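Local atomic coordinates of crispr-associated protein Cas5, dvulg subtype (Xanthomonas oryzae pv. oryzae, PDB entry 3VZI), a protein that probably acts as a Cas5d endoribonuclease that processes CRISPR RNA in microbial CRISPR-mediated immunity. Residues A[90-93]-A[94-98]; A[99-102]-A[103-107]; A[156-159]-A[160-163]. All blocks are in the same frame, centred on the assembly; numbering follows the deposited sequence.

Interaction 1 of 3, residues A[90-93]-A[94-98]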
ATOM      1  N   GLY A  90      -9.107  42.542 -11.409  1.00 60.03           N
ATOM      2  CA  GLY A  90     -10.494  42.282 -11.037  1.00 62.08           C
ATOM      3  C   GLY A  90     -11.080  41.205 -11.925  1.00 66.07           C
ATOM      4  O   GLY A  90     -12.122  41.406 -12.563  1.00 70.17           O
ATOM      5  N   ARG A  91     -10.391  40.069 -11.983  1.00 65.24           N
ATOM      6  CA  ARG A  91     -10.799  38.945 -12.816  1.00 67.26           C
ATOM      7  C   ARG A  91     -11.039  37.681 -11.992  1.00 65.89           C
ATOM      8  O   ARG A  91     -10.124  36.878 -11.771  1.00 66.67           O
ATOM      9  CB  ARG A  91      -9.759  38.700 -13.918  1.00 69.38           C
ATOM     10  CG  ARG A  91      -9.689  39.815 -14.951  1.00 73.02           C
ATOM     11  CD  ARG A  91     -10.790  39.676 -15.996  1.00 75.80           C
ATOM     12  NE  ARG A  91     -10.592  38.519 -16.878  1.00 79.96           N
ATOM     13  CZ  ARG A  91      -9.769  38.508 -17.930  1.00 83.20           C
ATOM     14  NH1 ARG A  91      -9.051  39.586 -18.235  1.00 86.49           N
ATOM     15  NH2 ARG A  91      -9.651  37.421 -18.673  1.00 84.48           N
ATOM     16  N   THR A  92     -12.269  37.520 -11.518  1.00 66.89           N
ATOM     17  CA  THR A  92     -12.634  36.327 -10.764  1.00 69.86           C
ATOM     18  C   THR A  92     -12.650  35.108 -11.673  1.00 71.31           C
ATOM     19  O   THR A  92     -12.323  34.016 -11.224  1.00 73.25           O
ATOM     20  CB  THR A  92     -14.029  36.420 -10.125  1.00 73.28           C
ATOM     21  OG1 THR A  92     -14.438  37.790 -10.041  1.00 77.50           O
ATOM     22  CG2 THR A  92     -14.031  35.758  -8.738  1.00 74.26           C
ATOM     23  N   ASP A  93     -13.048  35.288 -12.935  1.00 71.55           N
ATOM     24  CA  ASP A  93     -13.069  34.180 -13.886  1.00 72.52           C
ATOM     25  C   ASP A  93     -11.720  33.454 -13.871  1.00 71.98           C
ATOM     26  O   ASP A  93     -11.671  32.251 -13.581  1.00 74.00           O
ATOM     27  CB  ASP A  93     -13.535  34.601 -15.304  1.00 74.76           C
ATOM     28  CG  ASP A  93     -12.879  35.893 -15.809  1.00 74.81           C
ATOM     29  OD1 ASP A  93     -12.979  36.949 -15.147  1.00 71.37           O
ATOM     30  OD2 ASP A  93     -12.280  35.851 -16.905  1.00 77.52           O
ATOM     31  N   GLU A  94     -10.635  34.195 -14.106  1.00 71.06           N
ATOM     32  CA  GLU A  94      -9.279  33.650 -13.993  1.00 71.25           C
ATOM     33  C   GLU A  94      -9.022  33.086 -12.600  1.00 68.32           C
ATOM     34  O   GLU A  94      -8.420  32.023 -12.469  1.00 68.06           O
ATOM     35  CB  GLU A  94      -8.215  34.680 -14.381  1.00 73.19           C
ATOM     36  CG  GLU A  94      -8.092  34.894 -15.887  1.00 81.51           C
ATOM     37  CD  GLU A  94      -7.411  36.206 -16.266  1.00 87.18           C
ATOM     38  OE1 GLU A  94      -6.906  36.908 -15.354  1.00 88.91           O
ATOM     39  OE2 GLU A  94      -7.383  36.541 -17.481  1.00 90.42           O
ATOM     40  N   LEU A  95      -9.496  33.780 -11.567  1.00 67.65           N
ATOM     41  CA  LEU A  95      -9.361  33.269 -10.179  1.00 67.64           C
ATOM     42  C   LEU A  95     -10.096  31.958  -9.928  1.00 67.13           C
ATOM     43  O   LEU A  95      -9.638  31.158  -9.123  1.00 67.69           O
ATOM     44  CB  LEU A  95      -9.774  34.307  -9.121  1.00 66.20           C
ATOM     45  CG  LEU A  95      -8.872  35.543  -8.970  1.00 66.24           C
ATOM     46  CD1 LEU A  95      -9.641  36.628  -8.228  1.00 68.34           C
ATOM     47  CD2 LEU A  95      -7.523  35.267  -8.311  1.00 61.33           C
ATOM     48  N   VAL A  96     -11.225  31.747 -10.609  1.00 66.97           N
ATOM     49  CA  VAL A  96     -11.986  30.502 -10.481  1.00 69.15           C
ATOM     50  C   VAL A  96     -11.277  29.391 -11.260  1.00 71.17           C
ATOM     51  O   VAL A  96     -11.146  28.268 -10.770  1.00 72.61           O
ATOM     52  CB  VAL A  96     -13.454  30.671 -10.915  1.00 71.03           C
ATOM     53  CG1 VAL A  96     -14.192  29.341 -10.893  1.00 73.84           C
ATOM     54  CG2 VAL A  96     -14.151  31.654  -9.984  1.00 71.87           C
ATOM     55  N   LYS A  97     -10.784  29.735 -12.449  1.00 70.10           N
ATOM     56  CA  LYS A  97      -9.965  28.838 -13.251  1.00 69.86           C
ATOM     57  C   LYS A  97      -8.712  28.389 -12.496  1.00 68.64           C
ATOM     58  O   LYS A  97      -8.351  27.233 -12.579  1.00 71.79           O
ATOM     59  CB  LYS A  97      -9.582  29.524 -14.565  1.00 70.97           C
ATOM     60  CG  LYS A  97      -9.469  28.588 -15.759  1.00 76.03           C
ATOM     61  CD  LYS A  97      -9.666  29.336 -17.065  1.00 78.61           C
ATOM     62  CE  LYS A  97     -10.966  30.145 -17.069  1.00 77.88           C
ATOM     63  NZ  LYS A  97     -10.994  31.162 -18.157  1.00 78.62           N
ATOM     64  N   TYR A  98      -8.065  29.298 -11.757  1.00 67.91           N
ATOM     65  CA  TYR A  98      -6.834  28.991 -10.981  1.00 68.53           C
ATOM     66  C   TYR A  98      -7.103  28.064  -9.805  1.00 67.71           C
ATOM     67  O   TYR A  98      -6.258  27.232  -9.460  1.00 67.36           O
ATOM     68  CB  TYR A  98      -6.163  30.269 -10.446  1.00 69.21           C
ATOM     69  CG  TYR A  98      -5.418  31.087 -11.494  1.00 72.68           C
ATOM     70  CD1 TYR A  98      -5.403  32.486 -11.442  1.00 71.65           C
ATOM     71  CD2 TYR A  98      -4.732  30.464 -12.537  1.00 76.78           C
ATOM     72  CE1 TYR A  98      -4.727  33.231 -12.391  1.00 73.67           C
ATOM     73  CE2 TYR A  98      -4.063  31.201 -13.495  1.00 78.89           C
ATOM     74  CZ  TYR A  98      -4.063  32.578 -13.414  1.00 78.27           C
ATOM     75  OH  TYR A  98      -3.388  33.294 -14.369  1.00 82.95           O
TER
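R91, D93 and E94 form a salt-bridge network at the start of helix 92-103, a surface contact within the first turns of one helix. R91 is the N-cap residue. It follows G90, which ends helix 80-88 in a Schellman motif with positive phi. Only a short link with G90 and R91 separates the two helices, and the second packs back on the first: E94 touches A86, and L95 rests on I83 and I87. The backbone opens in the usual helical way. L95 N donates to R91 O at 3.2 Å, and K97 N donates to D93 O at 2.9 Å in a nearly straight bond of 169°. V96 N donates to T92 O at 2.6 Å and makes only a weak second bond to D93 O. L95 CG packs beside R91 O, the carbonyl of the N-cap residue. The R91 chain bends at chi2 and chi3, and this brings its guanidinium back beside both acids. D93 meets it at the edge: R91 NE donates to D93 OD2 at 3.2 Å, close to the guanidinium plane and on the syn side of the carboxylate. E94 comes over one face, with its plane turned 43° from the guanidinium. That second pairing rests on charge alone, because R91 NH2 is 2.7 Å from E94 OE2 but aims no N-H at it.

Interaction 2 of 3, residues A[99-102]-A[103-107]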
ATOM      1  N   VAL A  99      -8.277  28.239  -9.192  1.00 65.74           N
ATOM      2  CA  VAL A  99      -8.748  27.380  -8.114  1.00 66.62           C
ATOM      3  C   VAL A  99      -9.061  25.975  -8.659  1.00 69.86           C
ATOM      4  O   VAL A  99      -8.516  24.976  -8.156  1.00 70.98           O
ATOM      5  CB  VAL A  99      -9.952  28.011  -7.364  1.00 66.72           C
ATOM      6  CG1 VAL A  99     -10.685  26.991  -6.474  1.00 70.11           C
ATOM      7  CG2 VAL A  99      -9.496  29.202  -6.541  1.00 63.42           C
ATOM      8  N   GLU A 100      -9.895  25.900  -9.698  1.00 69.92           N
ATOM      9  CA  GLU A 100     -10.195  24.612 -10.325  1.00 74.90           C
ATOM     10  C   GLU A 100      -8.896  23.925 -10.764  1.00 76.59           C
ATOM     11  O   GLU A 100      -8.688  22.720 -10.500  1.00 78.35           O
ATOM     12  CB  GLU A 100     -11.181  24.758 -11.481  1.00 74.73           C
ATOM     13  CG  GLU A 100     -12.634  24.868 -11.036  1.00 78.29           C
ATOM     14  CD  GLU A 100     -13.490  25.781 -11.934  1.00 79.88           C
ATOM     15  OE1 GLU A 100     -12.954  26.728 -12.579  1.00 76.68           O
ATOM     16  OE2 GLU A 100     -14.724  25.568 -11.986  1.00 83.30           O
ATOM     17  N   GLU A 101      -8.004  24.706 -11.376  1.00 74.82           N
ATOM     18  CA  GLU A 101      -6.736  24.164 -11.840  1.00 79.32           C
ATOM     19  C   GLU A 101      -5.857  23.590 -10.727  1.00 79.47           C
ATOM     20  O   GLU A 101      -5.180  22.574 -10.947  1.00 81.16           O
ATOM     21  CB  GLU A 101      -5.937  25.175 -12.653  1.00 81.08           C
ATOM     22  CG  GLU A 101      -5.202  24.514 -13.813  1.00 90.24           C
ATOM     23  CD  GLU A 101      -3.838  25.115 -14.079  1.00 94.58           C
ATOM     24  OE1 GLU A 101      -2.847  24.334 -14.181  1.00 99.60           O
ATOM     25  OE2 GLU A 101      -3.770  26.364 -14.176  1.00 92.73           O
ATOM     26  N   ASP A 102      -5.877  24.235  -9.553  1.00 76.21           N
ATOM     27  CA  ASP A 102      -5.009  23.856  -8.420  1.00 78.67           C
ATOM     28  C   ASP A 102      -5.418  22.508  -7.840  1.00 83.73           C
ATOM     29  O   ASP A 102      -4.565  21.681  -7.485  1.00 84.30           O
ATOM     30  CB  ASP A 102      -5.029  24.929  -7.318  1.00 75.14           C
ATOM     31  CG  ASP A 102      -4.195  24.536  -6.103  1.00 75.66           C
ATOM     32  OD1 ASP A 102      -2.969  24.767  -6.112  1.00 74.42           O
ATOM     33  OD2 ASP A 102      -4.775  23.987  -5.146  1.00 78.01           O
ATOM     34  N   ARG A 103      -6.740  22.329  -7.754  1.00 87.40           N
ATOM     35  CA  ARG A 103      -7.392  21.079  -7.373  1.00 92.99           C
ATOM     36  C   ARG A 103      -7.096  19.953  -8.352  1.00 95.08           C
ATOM     37  O   ARG A 103      -7.167  18.790  -7.982  1.00 99.81           O
ATOM     38  CB  ARG A 103      -8.909  21.279  -7.269  1.00 95.43           C
ATOM     39  CG  ARG A 103      -9.375  21.994  -6.002  1.00 98.74           C
ATOM     40  CD  ARG A 103     -10.889  21.899  -5.826  1.00104.35           C
ATOM     41  NE  ARG A 103     -11.622  22.698  -6.818  1.00104.83           N
ATOM     42  CZ  ARG A 103     -12.835  22.403  -7.298  1.00108.65           C
ATOM     43  NH1 ARG A 103     -13.479  21.310  -6.892  1.00114.44           N
ATOM     44  NH2 ARG A 103     -13.404  23.201  -8.197  1.00104.49           N
ATOM     45  N   GLN A 104      -6.756  20.304  -9.593  1.00 95.13           N
ATOM     46  CA  GLN A 104      -6.509  19.314 -10.661  1.00 99.60           C
ATOM     47  C   GLN A 104      -5.082  18.785 -10.662  1.00100.63           C
ATOM     48  O   GLN A 104      -4.772  17.807 -11.338  1.00105.58           O
ATOM     49  CB  GLN A 104      -6.834  19.901 -12.039  1.00 98.76           C
ATOM     50  CG  GLN A 104      -7.839  19.074 -12.816  1.00101.14           C
ATOM     51  CD  GLN A 104      -9.245  19.358 -12.350  1.00100.79           C
ATOM     52  OE1 GLN A 104      -9.826  20.396 -12.688  1.00 99.41           O
ATOM     53  NE2 GLN A 104      -9.802  18.447 -11.559  1.00102.83           N
ATOM     54  N   GLN A 105      -4.219  19.459  -9.913  1.00 99.09           N
ATOM     55  CA  GLN A 105      -2.877  18.984  -9.637  1.00102.76           C
ATOM     56  C   GLN A 105      -2.899  17.926  -8.541  1.00105.82           C
ATOM     57  O   GLN A 105      -2.006  17.074  -8.468  1.00109.75           O
ATOM     58  CB  GLN A 105      -2.013  20.154  -9.212  1.00101.28           C
ATOM     59  CG  GLN A 105      -1.379  20.867 -10.381  1.00101.26           C
ATOM     60  CD  GLN A 105      -1.416  22.357 -10.207  1.00 98.55           C
ATOM     61  OE1 GLN A 105      -1.288  23.113 -11.175  1.00 99.39           O
ATOM     62  NE2 GLN A 105      -1.619  22.799  -8.970  1.00 98.34           N
ATOM     63  N   ARG A 106      -3.930  18.001  -7.695  1.00104.78           N
ATOM     64  CA  ARG A 106      -4.199  17.016  -6.646  1.00109.92           C
ATOM     65  C   ARG A 106      -2.963  16.816  -5.790  1.00112.62           C
ATOM     66  O   ARG A 106      -2.513  15.688  -5.610  1.00116.60           O
ATOM     67  CB  ARG A 106      -4.692  15.692  -7.251  1.00114.83           C
ATOM     68  CG  ARG A 106      -5.975  15.863  -8.070  1.00112.59           C
ATOM     69  CD  ARG A 106      -6.252  14.710  -9.018  1.00118.80           C
ATOM     70  NE  ARG A 106      -5.115  14.403  -9.934  1.00121.25           N
ATOM     71  CZ  ARG A 106      -4.384  13.252  -9.892  1.00128.79           C
ATOM     72  NH1 ARG A 106      -4.675  12.267  -9.018  1.00134.69           N
ATOM     73  NH2 ARG A 106      -3.374  13.097 -10.745  1.00131.23           N
ATOM     74  N   ALA A 107      -2.432  17.941  -5.278  1.00 85.60           N
ATOM     75  CA  ALA A 107      -1.168  18.006  -4.512  1.00 81.55           C
ATOM     76  C   ALA A 107      -1.052  16.835  -3.560  1.00 80.00           C
ATOM     77  O   ALA A 107      -2.026  16.517  -2.860  1.00 83.81           O
ATOM     78  CB  ALA A 107      -1.053  19.310  -3.748  1.00 76.91           C
TER
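V99 and R103 make the last regular helical bond of this contact, near the end of helix 92-103. R103 N donates to V99 O at 3.2 Å with an angle of 171°. V99 CG1 also lies 4.4 Å from R103 NE, because the arginine chain runs back along the helix. E100 comes next. E100 CG lies 3.4 Å from R103 NH2, so the arginine end touches the aliphatic part of the glutamate. The carboxylate itself stays farther off: E100 OE2 is 4.7 Å from R103 NH2. The two flat groups are only 17° apart in plane, and any attraction between the charges is probably weak at this distance. The E100 carbonyl takes a weak bond from Q104 N. E101 O takes a second weak bond from the same amide, Q104 N, at 3.1 Å, where the helical bonding gives way. The E101 side chain also packs on L78. D102 follows. D102 OD1 forms a salt bridge with R70; Q105 NE2 lies 3.7 Å from D102 OD1, its amide plane nearly perpendicular to the carboxylate. D102 O takes a weak bond from Q105 N. R106 then leaves helical angles with positive phi, and its O accepts a bond from R27 NH1. This is a helix C-terminal end, unwinding through weak bonds into the link to strand 108-112.

Interaction 3 of 3, residues A[156-159]-A[160-163]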
ATOM      1  N   LEU A 156       1.142   0.868  -5.717  1.00 53.58           N
ATOM      2  CA  LEU A 156       1.626   1.339  -4.450  1.00 49.59           C
ATOM      3  C   LEU A 156       0.663   2.381  -3.884  1.00 51.54           C
ATOM      4  O   LEU A 156       0.938   3.599  -3.873  1.00 54.83           O
ATOM      5  CB  LEU A 156       3.085   1.805  -4.547  1.00 48.06           C
ATOM      6  CG  LEU A 156       4.056   0.697  -4.975  1.00 45.09           C
ATOM      7  CD1 LEU A 156       5.494   1.210  -5.004  1.00 44.02           C
ATOM      8  CD2 LEU A 156       3.902  -0.531  -4.077  1.00 40.42           C
ATOM      9  N   GLY A 157      -0.485   1.880  -3.424  1.00 51.23           N
ATOM     10  CA  GLY A 157      -1.475   2.702  -2.744  1.00 50.68           C
ATOM     11  C   GLY A 157      -2.480   3.301  -3.692  1.00 54.41           C
ATOM     12  O   GLY A 157      -3.672   3.205  -3.473  1.00 59.91           O
ATOM     13  N   THR A 158      -2.030   3.945  -4.749  1.00 55.34           N
ATOM     14  CA  THR A 158      -3.006   4.524  -5.647  1.00 59.51           C
ATOM     15  C   THR A 158      -2.589   4.172  -7.054  1.00 64.28           C
ATOM     16  O   THR A 158      -1.411   3.859  -7.287  1.00 65.60           O
ATOM     17  CB  THR A 158      -3.221   6.037  -5.416  1.00 60.82           C
ATOM     18  OG1 THR A 158      -2.086   6.774  -5.874  1.00 59.57           O
ATOM     19  CG2 THR A 158      -3.447   6.322  -3.912  1.00 59.06           C
ATOM     20  N   ARG A 159      -3.554   4.175  -7.975  1.00 64.62           N
ATOM     21  CA  ARG A 159      -3.362   3.553  -9.276  1.00 66.22           C
ATOM     22  C   ARG A 159      -2.325   4.274 -10.144  1.00 68.09           C
ATOM     23  O   ARG A 159      -1.759   3.695 -11.060  1.00 68.00           O
ATOM     24  CB  ARG A 159      -4.715   3.346  -9.986  1.00 73.77           C
ATOM     25  CG  ARG A 159      -5.698   4.506  -9.856  1.00 81.19           C
ATOM     26  CD  ARG A 159      -7.158   4.094 -10.015  1.00 83.48           C
ATOM     27  NE  ARG A 159      -7.728   4.549 -11.290  1.00 94.96           N
ATOM     28  CZ  ARG A 159      -8.044   5.818 -11.585  1.00 99.05           C
ATOM     29  NH1 ARG A 159      -7.842   6.796 -10.696  1.00 98.14           N
ATOM     30  NH2 ARG A 159      -8.562   6.118 -12.778  1.00 95.71           N
ATOM     31  N   GLU A 160      -2.047   5.528  -9.815  1.00 71.38           N
ATOM     32  CA  GLU A 160      -1.049   6.320 -10.519  1.00 76.39           C
ATOM     33  C   GLU A 160       0.384   5.867 -10.219  1.00 73.47           C
ATOM     34  O   GLU A 160       1.328   6.341 -10.848  1.00 76.31           O
ATOM     35  CB  GLU A 160      -1.215   7.808 -10.178  1.00 85.12           C
ATOM     36  CG  GLU A 160      -2.638   8.356 -10.341  1.00 95.60           C
ATOM     37  CD  GLU A 160      -3.545   8.094  -9.131  1.00 97.79           C
ATOM     38  OE1 GLU A 160      -3.031   8.008  -7.988  1.00 95.03           O
ATOM     39  OE2 GLU A 160      -4.781   7.979  -9.325  1.00 99.07           O
ATOM     40  N   PHE A 161       0.542   4.957  -9.255  1.00 68.03           N
ATOM     41  CA  PHE A 161       1.849   4.412  -8.881  1.00 63.45           C
ATOM     42  C   PHE A 161       1.924   2.896  -9.034  1.00 59.86           C
ATOM     43  O   PHE A 161       1.516   2.150  -8.136  1.00 54.79           O
ATOM     44  CB  PHE A 161       2.213   4.811  -7.443  1.00 62.13           C
ATOM     45  CG  PHE A 161       2.142   6.287  -7.194  1.00 61.74           C
ATOM     46  CD1 PHE A 161       3.045   7.152  -7.806  1.00 64.45           C
ATOM     47  CD2 PHE A 161       1.167   6.812  -6.365  1.00 60.28           C
ATOM     48  CE1 PHE A 161       2.973   8.521  -7.596  1.00 68.12           C
ATOM     49  CE2 PHE A 161       1.088   8.173  -6.148  1.00 62.62           C
ATOM     50  CZ  PHE A 161       1.991   9.033  -6.762  1.00 66.27           C
ATOM     51  N   PRO A 162       2.459   2.431 -10.175  1.00 61.74           N
ATOM     52  CA  PRO A 162       2.607   0.971 -10.413  1.00 59.70           C
ATOM     53  C   PRO A 162       3.649   0.315  -9.477  1.00 57.16           C
ATOM     54  O   PRO A 162       4.663   0.930  -9.134  1.00 59.52           O
ATOM     55  CB  PRO A 162       3.044   0.895 -11.877  1.00 60.39           C
ATOM     56  CG  PRO A 162       3.714   2.210 -12.143  1.00 63.28           C
ATOM     57  CD  PRO A 162       3.090   3.243 -11.234  1.00 61.93           C
ATOM     58  N   ALA A 163       3.372  -0.915  -9.055  1.00 55.58           N
ATOM     59  CA  ALA A 163       4.265  -1.692  -8.195  1.00 53.18           C
ATOM     60  C   ALA A 163       5.077  -2.716  -8.977  1.00 54.83           C
ATOM     61  O   ALA A 163       4.496  -3.592  -9.611  1.00 57.50           O
ATOM     62  CB  ALA A 163       3.434  -2.421  -7.151  1.00 50.82           C
TER
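L156 and F161, both buried, close the tight part of this loop, which leads from helix 134-146 to strand 164-167. L156 N donates to F161 O at 2.8 Å, and the bond is nearly straight at 170°. L156 CB and F161 CB lie 4.3 Å apart. Beyond them, L156 CD2 packs on A163 CB at 3.6 Å. L156 also touches A16, and F161 touches R15 and the loop residue L17, so this side packs on strand 15-16 and the loop after it. F161 N donates to T158 O at 3.0 Å, from above the carbonyl plane. T158 OG1 lies 3.3 Å from F161 CD2, the two side chains side by side.

The other side is looser and polar. T158 OG1 sits between the backbone N and the carbonyl carbon (chi1 72°), where it donates to E160 OE1 at 2.6 Å. The E160 chain bends at chi2 to reach it. E160 OE2 is 3.6 Å from R159 NH1 in a long salt bridge, the planes almost perpendicular. R159 is exposed, and E160 OE1 has a long, weak ion pair with R27. T158 to F161 is a type I beta turn, with a bond between the side chains of its first and third residues.

Interactions 1 and 2 share helix 92-103, with centres about 14 Å apart. One sits at its start and the other at its end, and both are surface contacts. Their chemistry differs. Interaction 1 has charged side chains gathered round one arginine, whereas interaction 2 relies mainly on backbone bonds that weaken as the helix ends. Interaction 3 is a loop turn nearer the chain centre. It is partly buried and the only one of the three with buried residues. Interactions 2 and 3 touch through R106 and E160, and R27 lies near both. Interaction 1 stays apart from interaction 3, about 19 Å away at the nearest atoms.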